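Local coordinates for putative lipoprotein (PDB 4GIO) that is of unknown function but is a putative bacterial lipoprotein with a novel variant of the immunoglobulin fold, at residues A[38-42]-A[97-101]; A[49-55]-A[73-79]. All coordinates share one frame; numbering follows the deposited sequence.

Interaction 1: residues A[38-42]-A[97-101]; sequences LEFEV and NDFRL
Strand 38-42 and strand 98-101 face each other across the interior of a beta sandwich, their axes 8.1 Å apart at closest approach and their N-to-C directions 39° from parallel, with no hydrogen bond between them. Leu38, Phe40 and Val42 turn inward on one side, Phe99 and Leu101 on the other, while Glu39, Glu41 and Arg100 point outward, the alternation expected of strands with one buried face. At the centre the rings of Phe40 and Phe99 form a face-to-face stack, with centroids 3.7 Å apart and planes only 7° from parallel. Both side chains place CG between the backbone N and the carbonyl carbon, which swings each ring inward over the gap; chi2 near ±80° then turns their faces together. Phe40 also offers its CB to the same face of Phe99, a CH-pi contact of 3.9 Å from Phe40 CB to the centroid of the Phe99 ring. Beyond the stack, Val42 and Leu101 meet tip to tip, with Val42 CG2 3.8 Å from Leu101 CD2. At the other end the strands draw closer, and Leu38 CD2 packs on backbone, 3.3 Å from Asp98 N. Here Asn97 and Asp98 form a classic beta bulge opposite Leu59, and Asp98 OD1 accepts a weak hydrogen bond from Phe99 N. Trp58 of strand 50-59 meets the Phe40 ring at an inclined angle and also touches Leu38. Strand 38-44 is the middle strand of its sheet, flanked by 25-32 and 85-90; strand 98-105 lies between 14-16 and 50-59 in the opposing one.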
ATOM      1  N   LEU A  38       9.776   9.186   0.015  1.00 15.62           N
ATOM      2  CA  LEU A  38       9.585   7.740   0.146  1.00 16.30           C
ATOM      3  C   LEU A  38       8.636   7.200  -0.928  1.00 15.32           C
ATOM      4  O   LEU A  38       7.578   7.773  -1.194  1.00 14.87           O
ATOM      5  CB  LEU A  38       9.033   7.451   1.529  1.00 15.60           C
ATOM      6  CG  LEU A  38       8.713   5.983   1.876  1.00 17.48           C
ATOM      7  CD1 LEU A  38      10.052   5.199   1.999  1.00 17.73           C
ATOM      8  CD2 LEU A  38       7.843   5.939   3.166  1.00 18.88           C
ATOM      9  N   GLU A  39       9.004   6.071  -1.535  1.00 15.79           N
ATOM     10  CA  GLU A  39       8.110   5.407  -2.469  1.00 16.74           C
ATOM     11  C   GLU A  39       8.032   3.963  -2.036  1.00 18.04           C
ATOM     12  O   GLU A  39       9.024   3.378  -1.551  1.00 18.05           O
ATOM     13  CB  GLU A  39       8.699   5.513  -3.893  1.00 17.65           C
ATOM     14  CG  GLU A  39       7.889   4.718  -4.944  1.00 24.88           C
ATOM     15  CD  GLU A  39       8.672   4.500  -6.238  1.00 36.58           C
ATOM     16  OE1 GLU A  39       8.908   5.523  -6.954  1.00 35.86           O
ATOM     17  OE2 GLU A  39       9.067   3.312  -6.485  1.00 43.21           O
ATOM     18  N   PHE A  40       6.875   3.372  -2.185  1.00 17.76           N
ATOM     19  CA  PHE A  40       6.788   1.944  -1.880  1.00 17.30           C
ATOM     20  C   PHE A  40       6.155   1.217  -3.031  1.00 19.22           C
ATOM     21  O   PHE A  40       5.427   1.837  -3.843  1.00 17.70           O
ATOM     22  CB  PHE A  40       6.114   1.650  -0.520  1.00 17.14           C
ATOM     23  CG  PHE A  40       4.631   1.945  -0.463  1.00 18.80           C
ATOM     24  CD1 PHE A  40       3.697   1.043  -1.008  1.00 14.95           C
ATOM     25  CD2 PHE A  40       4.159   3.126   0.150  1.00 18.86           C
ATOM     26  CE1 PHE A  40       2.325   1.300  -0.935  1.00 16.11           C
ATOM     27  CE2 PHE A  40       2.740   3.425   0.250  1.00 14.03           C
ATOM     28  CZ  PHE A  40       1.829   2.472  -0.297  1.00 16.24           C
ATOM     29  N   GLU A  41       6.424  -0.101  -3.112  1.00 20.44           N
ATOM     30  CA  GLU A  41       5.829  -0.972  -4.162  1.00 22.58           C
ATOM     31  C   GLU A  41       5.330  -2.211  -3.493  1.00 21.66           C
ATOM     32  O   GLU A  41       6.069  -2.809  -2.701  1.00 22.03           O
ATOM     33  CB  GLU A  41       6.854  -1.425  -5.198  1.00 24.62           C
ATOM     34  CG  GLU A  41       7.140  -0.376  -6.244  1.00 30.77           C
ATOM     35  CD  GLU A  41       8.280  -0.773  -7.255  1.00 41.14           C
ATOM     36  OE1 GLU A  41       8.732   0.141  -8.027  1.00 42.09           O
ATOM     37  OE2 GLU A  41       8.699  -1.974  -7.280  1.00 39.59           O
ATOM     38  N   VAL A  42       4.076  -2.558  -3.732  1.00 20.06           N
ATOM     39  CA  VAL A  42       3.520  -3.766  -3.126  1.00 19.87           C
ATOM     40  C   VAL A  42       3.117  -4.618  -4.338  1.00 20.13           C
ATOM     41  O   VAL A  42       2.469  -4.119  -5.249  1.00 20.05           O
ATOM     42  CB  VAL A  42       2.341  -3.453  -2.220  1.00 20.42           C
ATOM     43  CG1 VAL A  42       1.660  -4.759  -1.636  1.00 18.46           C
ATOM     44  CG2 VAL A  42       2.773  -2.501  -1.040  1.00 20.17           C
ATOM     45  N   ASN A  97       8.761   8.201   6.290  1.00 16.83           N
ATOM     46  CA  ASN A  97       9.874   7.211   6.287  1.00 19.29           C
ATOM     47  C   ASN A  97       9.364   5.777   6.278  1.00 18.51           C
ATOM     48  O   ASN A  97      10.135   4.847   6.137  1.00 17.07           O
ATOM     49  CB  ASN A  97      10.796   7.375   7.524  1.00 19.31           C
ATOM     50  CG  ASN A  97      11.717   8.667   7.445  1.00 27.54           C
ATOM     51  OD1 ASN A  97      12.176   9.151   8.500  1.00 32.15           O
ATOM     52  ND2 ASN A  97      11.891   9.262   6.234  1.00 28.60           N
ATOM     53  N   ASP A  98       8.060   5.595   6.483  1.00 17.51           N
ATOM     54  CA  ASP A  98       7.461   4.275   6.381  1.00 17.42           C
ATOM     55  C   ASP A  98       5.974   4.466   5.986  1.00 16.32           C
ATOM     56  O   ASP A  98       5.517   5.598   5.773  1.00 15.91           O
ATOM     57  CB  ASP A  98       7.632   3.563   7.730  1.00 18.69           C
ATOM     58  CG  ASP A  98       7.394   2.009   7.635  1.00 23.52           C
ATOM     59  OD1 ASP A  98       7.207   1.451   6.495  1.00 23.21           O
ATOM     60  OD2 ASP A  98       7.322   1.383   8.748  1.00 26.24           O
ATOM     61  N   PHE A  99       5.218   3.390   5.876  1.00 16.68           N
ATOM     62  CA  PHE A  99       3.814   3.495   5.421  1.00 16.41           C
ATOM     63  C   PHE A  99       3.013   2.330   6.040  1.00 15.39           C
ATOM     64  O   PHE A  99       3.578   1.383   6.536  1.00 15.98           O
ATOM     65  CB  PHE A  99       3.745   3.399   3.880  1.00 13.69           C
ATOM     66  CG  PHE A  99       4.048   1.976   3.336  1.00 14.94           C
ATOM     67  CD1 PHE A  99       5.360   1.540   3.187  1.00 15.23           C
ATOM     68  CD2 PHE A  99       3.018   1.096   2.968  1.00 15.48           C
ATOM     69  CE1 PHE A  99       5.687   0.261   2.685  1.00 17.39           C
ATOM     70  CE2 PHE A  99       3.320  -0.218   2.432  1.00 16.85           C
ATOM     71  CZ  PHE A  99       4.650  -0.639   2.315  1.00 17.43           C
ATOM     72  N   ARG A 100       1.706   2.457   6.013  1.00 16.19           N
ATOM     73  CA  ARG A 100       0.786   1.367   6.371  1.00 17.44           C
ATOM     74  C   ARG A 100      -0.264   1.286   5.269  1.00 16.41           C
ATOM     75  O   ARG A 100      -0.754   2.297   4.820  1.00 16.60           O
ATOM     76  CB  ARG A 100       0.118   1.652   7.685  1.00 18.17           C
ATOM     77  CG  ARG A 100      -0.647   0.484   8.277  1.00 22.96           C
ATOM     78  CD  ARG A 100      -1.136   0.800   9.748  1.00 23.68           C
ATOM     79  NE  ARG A 100       0.021   0.578  10.638  1.00 25.35           N
ATOM     80  CZ  ARG A 100       0.580   1.486  11.436  1.00 23.88           C
ATOM     81  NH1 ARG A 100       0.057   2.693  11.582  1.00 23.72           N
ATOM     82  NH2 ARG A 100       1.667   1.141  12.120  1.00 27.78           N
ATOM     83  N   LEU A 101      -0.580   0.072   4.818  1.00 16.09           N
ATOM     84  CA  LEU A 101      -1.481  -0.112   3.709  1.00 15.71           C
ATOM     85  C   LEU A 101      -2.632  -1.010   4.142  1.00 15.65           C
ATOM     86  O   LEU A 101      -2.394  -2.142   4.517  1.00 18.67           O
ATOM     87  CB  LEU A 101      -0.753  -0.696   2.486  1.00 14.37           C
ATOM     88  CG  LEU A 101      -1.624  -1.099   1.282  1.00 15.78           C
ATOM     89  CD1 LEU A 101      -2.329   0.131   0.638  1.00 14.77           C
ATOM     90  CD2 LEU A 101      -0.772  -1.782   0.183  1.00 15.68           C
TER

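Interaction 2: residues A[49-55]-A[73-79]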
ATOM      1  N   ALA A  49      -9.874 -13.128 -10.300  1.00 23.74           N
ATOM      2  CA  ALA A  49      -9.972 -11.690 -10.403  1.00 24.18           C
ATOM      3  C   ALA A  49     -10.664 -11.134  -9.133  1.00 24.82           C
ATOM      4  O   ALA A  49     -11.631 -11.692  -8.650  1.00 23.90           O
ATOM      5  CB  ALA A  49     -10.755 -11.331 -11.653  1.00 24.81           C
ATOM      6  N   LYS A  50     -10.133 -10.067  -8.560  1.00 25.14           N
ATOM      7  CA  LYS A  50     -10.733  -9.511  -7.343  1.00 26.43           C
ATOM      8  C   LYS A  50     -10.761  -7.998  -7.458  1.00 25.25           C
ATOM      9  O   LYS A  50      -9.786  -7.418  -7.953  1.00 24.18           O
ATOM     10  CB  LYS A  50      -9.812  -9.785  -6.160  1.00 27.52           C
ATOM     11  CG  LYS A  50     -10.277 -10.825  -5.205  1.00 33.86           C
ATOM     12  CD  LYS A  50      -9.345 -11.997  -5.343  1.00 40.34           C
ATOM     13  CE  LYS A  50      -9.223 -12.813  -4.080  1.00 41.34           C
ATOM     14  NZ  LYS A  50     -10.499 -13.541  -3.841  1.00 43.75           N
ATOM     15  N   ASP A  51     -11.820  -7.375  -6.952  1.00 23.42           N
ATOM     16  CA  ASP A  51     -11.827  -5.938  -6.830  1.00 23.78           C
ATOM     17  C   ASP A  51     -11.551  -5.682  -5.341  1.00 20.97           C
ATOM     18  O   ASP A  51     -12.204  -6.242  -4.458  1.00 21.57           O
ATOM     19  CB  ASP A  51     -13.150  -5.290  -7.257  1.00 23.89           C
ATOM     20  CG  ASP A  51     -13.343  -5.268  -8.789  1.00 30.72           C
ATOM     21  OD1 ASP A  51     -12.390  -4.950  -9.552  1.00 33.19           O
ATOM     22  OD2 ASP A  51     -14.434  -5.649  -9.230  1.00 34.62           O
ATOM     23  N   VAL A  52     -10.560  -4.850  -5.099  1.00 20.63           N
ATOM     24  CA  VAL A  52     -10.256  -4.446  -3.748  1.00 19.01           C
ATOM     25  C   VAL A  52     -10.228  -2.957  -3.556  1.00 18.68           C
ATOM     26  O   VAL A  52     -10.190  -2.173  -4.524  1.00 19.28           O
ATOM     27  CB  VAL A  52      -8.906  -5.050  -3.288  1.00 18.05           C
ATOM     28  CG1 VAL A  52      -8.977  -6.531  -3.478  1.00 16.41           C
ATOM     29  CG2 VAL A  52      -7.745  -4.415  -4.066  1.00 16.89           C
ATOM     30  N   ILE A  53     -10.265  -2.561  -2.280  1.00 17.89           N
ATOM     31  CA  ILE A  53     -10.223  -1.139  -1.941  1.00 17.87           C
ATOM     32  C   ILE A  53      -9.065  -0.954  -0.983  1.00 15.91           C
ATOM     33  O   ILE A  53      -8.981  -1.665  -0.012  1.00 16.68           O
ATOM     34  CB  ILE A  53     -11.560  -0.646  -1.320  1.00 17.51           C
ATOM     35  CG1 ILE A  53     -12.630  -0.479  -2.429  1.00 21.73           C
ATOM     36  CG2 ILE A  53     -11.340   0.679  -0.537  1.00 19.91           C
ATOM     37  CD1 ILE A  53     -14.059  -0.523  -1.864  1.00 28.86           C
ATOM     38  N   TYR A  54      -8.139  -0.044  -1.286  1.00 16.01           N
ATOM     39  CA  TYR A  54      -6.975   0.175  -0.392  1.00 15.23           C
ATOM     40  C   TYR A  54      -6.889   1.599   0.217  1.00 15.62           C
ATOM     41  O   TYR A  54      -7.464   2.571  -0.339  1.00 16.23           O
ATOM     42  CB  TYR A  54      -5.697  -0.182  -1.105  1.00 15.52           C
ATOM     43  CG  TYR A  54      -5.268   0.719  -2.189  1.00 15.18           C
ATOM     44  CD1 TYR A  54      -4.517   1.845  -1.920  1.00 15.08           C
ATOM     45  CD2 TYR A  54      -5.617   0.451  -3.544  1.00 18.95           C
ATOM     46  CE1 TYR A  54      -4.099   2.697  -2.980  1.00 17.68           C
ATOM     47  CE2 TYR A  54      -5.176   1.250  -4.597  1.00 16.75           C
ATOM     48  CZ  TYR A  54      -4.430   2.369  -4.309  1.00 19.53           C
ATOM     49  OH  TYR A  54      -4.033   3.196  -5.280  1.00 18.88           O
ATOM     50  N   LYS A  55      -6.164   1.701   1.343  1.00 15.04           N
ATOM     51  CA  LYS A  55      -5.975   2.984   1.992  1.00 15.30           C
ATOM     52  C   LYS A  55      -4.551   3.099   2.489  1.00 14.26           C
ATOM     53  O   LYS A  55      -4.074   2.194   3.133  1.00 14.72           O
ATOM     54  CB  LYS A  55      -6.922   3.117   3.182  1.00 15.81           C
ATOM     55  CG  LYS A  55      -6.876   4.561   3.816  1.00 16.11           C
ATOM     56  CD  LYS A  55      -7.570   5.605   2.958  1.00 20.20           C
ATOM     57  CE  LYS A  55      -7.774   6.926   3.741  1.00 24.16           C
ATOM     58  NZ  LYS A  55      -6.554   7.744   3.704  1.00 26.02           N
ATOM     59  N   ASP A  73      -8.008   9.448  -0.681  1.00 24.73           N
ATOM     60  CA  ASP A  73      -9.196   8.716  -0.225  1.00 25.11           C
ATOM     61  C   ASP A  73      -8.996   7.214  -0.469  1.00 23.34           C
ATOM     62  O   ASP A  73      -8.040   6.853  -1.107  1.00 24.15           O
ATOM     63  CB  ASP A  73     -10.371   9.196  -1.073  1.00 23.89           C
ATOM     64  CG  ASP A  73     -11.716   8.974  -0.413  1.00 28.70           C
ATOM     65  OD1 ASP A  73     -11.871   8.226   0.564  1.00 30.65           O
ATOM     66  OD2 ASP A  73     -12.658   9.600  -0.903  1.00 35.12           O
ATOM     67  N   TYR A  74      -9.913   6.378   0.012  1.00 21.87           N
ATOM     68  CA  TYR A  74      -9.922   4.968  -0.314  1.00 21.81           C
ATOM     69  C   TYR A  74      -9.891   4.903  -1.836  1.00 22.60           C
ATOM     70  O   TYR A  74     -10.487   5.778  -2.526  1.00 22.83           O
ATOM     71  CB  TYR A  74     -11.173   4.308   0.224  1.00 20.80           C
ATOM     72  CG  TYR A  74     -11.209   4.190   1.727  1.00 19.38           C
ATOM     73  CD1 TYR A  74     -11.813   5.195   2.521  1.00 25.24           C
ATOM     74  CD2 TYR A  74     -10.610   3.121   2.373  1.00 17.05           C
ATOM     75  CE1 TYR A  74     -11.854   5.085   3.923  1.00 23.73           C
ATOM     76  CE2 TYR A  74     -10.573   3.029   3.797  1.00 17.40           C
ATOM     77  CZ  TYR A  74     -11.239   3.974   4.554  1.00 21.06           C
ATOM     78  OH  TYR A  74     -11.288   3.887   5.937  1.00 22.78           O
ATOM     79  N   GLN A  75      -9.146   3.940  -2.357  1.00 22.10           N
ATOM     80  CA  GLN A  75      -8.963   3.788  -3.814  1.00 22.14           C
ATOM     81  C   GLN A  75      -9.370   2.397  -4.227  1.00 22.04           C
ATOM     82  O   GLN A  75      -8.999   1.415  -3.577  1.00 21.39           O
ATOM     83  CB  GLN A  75      -7.502   3.955  -4.174  1.00 22.04           C
ATOM     84  CG  GLN A  75      -6.952   5.303  -3.783  1.00 25.71           C
ATOM     85  CD  GLN A  75      -7.492   6.375  -4.704  1.00 31.33           C
ATOM     86  OE1 GLN A  75      -7.294   6.298  -5.932  1.00 32.94           O
ATOM     87  NE2 GLN A  75      -8.163   7.390  -4.130  1.00 26.53           N
ATOM     88  N   ALA A  76     -10.037   2.276  -5.363  1.00 21.41           N
ATOM     89  CA  ALA A  76     -10.367   0.931  -5.880  1.00 21.67           C
ATOM     90  C   ALA A  76      -9.251   0.431  -6.727  1.00 21.52           C
ATOM     91  O   ALA A  76      -8.509   1.214  -7.389  1.00 20.46           O
ATOM     92  CB  ALA A  76     -11.679   0.963  -6.720  1.00 22.43           C
ATOM     93  N   LEU A  77      -9.110  -0.892  -6.739  1.00 22.12           N
ATOM     94  CA  LEU A  77      -8.083  -1.492  -7.531  1.00 21.86           C
ATOM     95  C   LEU A  77      -8.591  -2.827  -8.002  1.00 22.17           C
ATOM     96  O   LEU A  77      -9.121  -3.618  -7.202  1.00 21.70           O
ATOM     97  CB  LEU A  77      -6.789  -1.649  -6.742  1.00 21.66           C
ATOM     98  CG  LEU A  77      -5.664  -2.479  -7.371  1.00 23.58           C
ATOM     99  CD1 LEU A  77      -5.008  -1.787  -8.611  1.00 27.11           C
ATOM    100  CD2 LEU A  77      -4.544  -2.814  -6.316  1.00 20.47           C
ATOM    101  N   ARG A  78      -8.431  -3.069  -9.314  1.00 23.10           N
ATOM    102  CA  ARG A  78      -8.772  -4.342  -9.930  1.00 24.20           C
ATOM    103  C   ARG A  78      -7.544  -5.263  -9.975  1.00 23.06           C
ATOM    104  O   ARG A  78      -6.501  -4.901 -10.528  1.00 22.93           O
ATOM    105  CB  ARG A  78      -9.273  -4.131 -11.356  1.00 25.18           C
ATOM    106  CG  ARG A  78      -9.559  -5.447 -12.069  1.00 30.71           C
ATOM    107  CD  ARG A  78     -10.955  -5.898 -11.735  1.00 39.01           C
ATOM    108  NE  ARG A  78     -11.351  -7.087 -12.488  1.00 43.32           N
ATOM    109  CZ  ARG A  78     -12.493  -7.742 -12.303  1.00 46.50           C
ATOM    110  NH1 ARG A  78     -13.365  -7.337 -11.396  1.00 47.02           N
ATOM    111  NH2 ARG A  78     -12.767  -8.811 -13.031  1.00 46.72           N
ATOM    112  N   ILE A  79      -7.638  -6.443  -9.380  1.00 22.67           N
ATOM    113  CA  ILE A  79      -6.553  -7.447  -9.502  1.00 21.71           C
ATOM    114  C   ILE A  79      -7.048  -8.535 -10.502  1.00 23.26           C
ATOM    115  O   ILE A  79      -7.978  -9.300 -10.168  1.00 21.13           O
ATOM    116  CB  ILE A  79      -6.221  -8.068  -8.127  1.00 22.39           C
ATOM    117  CG1 ILE A  79      -5.787  -6.939  -7.150  1.00 22.63           C
ATOM    118  CG2 ILE A  79      -5.089  -9.029  -8.221  1.00 21.37           C
ATOM    119  CD1 ILE A  79      -5.736  -7.436  -5.745  1.00 28.67           C
TER
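Lys50 to Tyr54 pair with Ile79 to Gln75 as an antiparallel beta ladder at the margin of the immunoglobulin-like sandwich. Six backbone hydrogen bonds join the hydrogen-bonded pairs Lys50-Ile79, Val52-Leu77 and Tyr54-Gln75. On the inward face, Val52 and Leu77 lie side by side, while Ile79 CD1 crosses to Val52 CG2 at 4.0 Å. Tyr54 leans over the neighbouring strand: Gln75 CB sits above one face of its ring, 3.7 Å from the centroid, and Leu77 CB meets the ring edge in its plane. Tyr54 OH is hydrogen-bonded to Lys89 NZ on the facing sheet, which satisfies the hydroxyl of this largely buried side chain. The other face carries Asp51 and Arg78, whose salt bridge runs from Arg78 NH1 to Asp51 OD2 at 2.9 Å, a weak, bent hydrogen bond at the guanidinium edge; the place of Asp51 OD1 is less sure. Near the start of strand 75-79, the Lys55 chain crosses the Tyr74 ring at about a right angle and lays CD over its centre, 4.0 Å from the centroid. Bends at chi2 and chi4 carry NZ onward to the Glu72 carbonyl. The loop leading into the strand is tied by Gln75, whose NE2 donates to Asp73 O at 3.1 Å, from above the carbonyl plane.

How the interactions relate
The two contacts illustrate two ways in which a beta sandwich is held together: interaction 1 packs sheet against sheet without hydrogen bonds, mainly through side chains, whereas interaction 2 joins neighbouring strands within one sheet through backbone hydrogen bonds. Their centres lie about 16 Å apart, and 49-55 with 73-79 is nested in sequence inside the loop closed by 38-42 with 97-101. Strands 98-105 and 50-59, adjacent in the same sheet, connect them. Leu101 makes the direct link, its CD1 packing 3.8 Å from Tyr54 CD1 and 3.7 Å from Lys55 O. Leu87 of the facing sheet touches both Leu101 and Tyr54, continuing the apolar interior from one contact to the other.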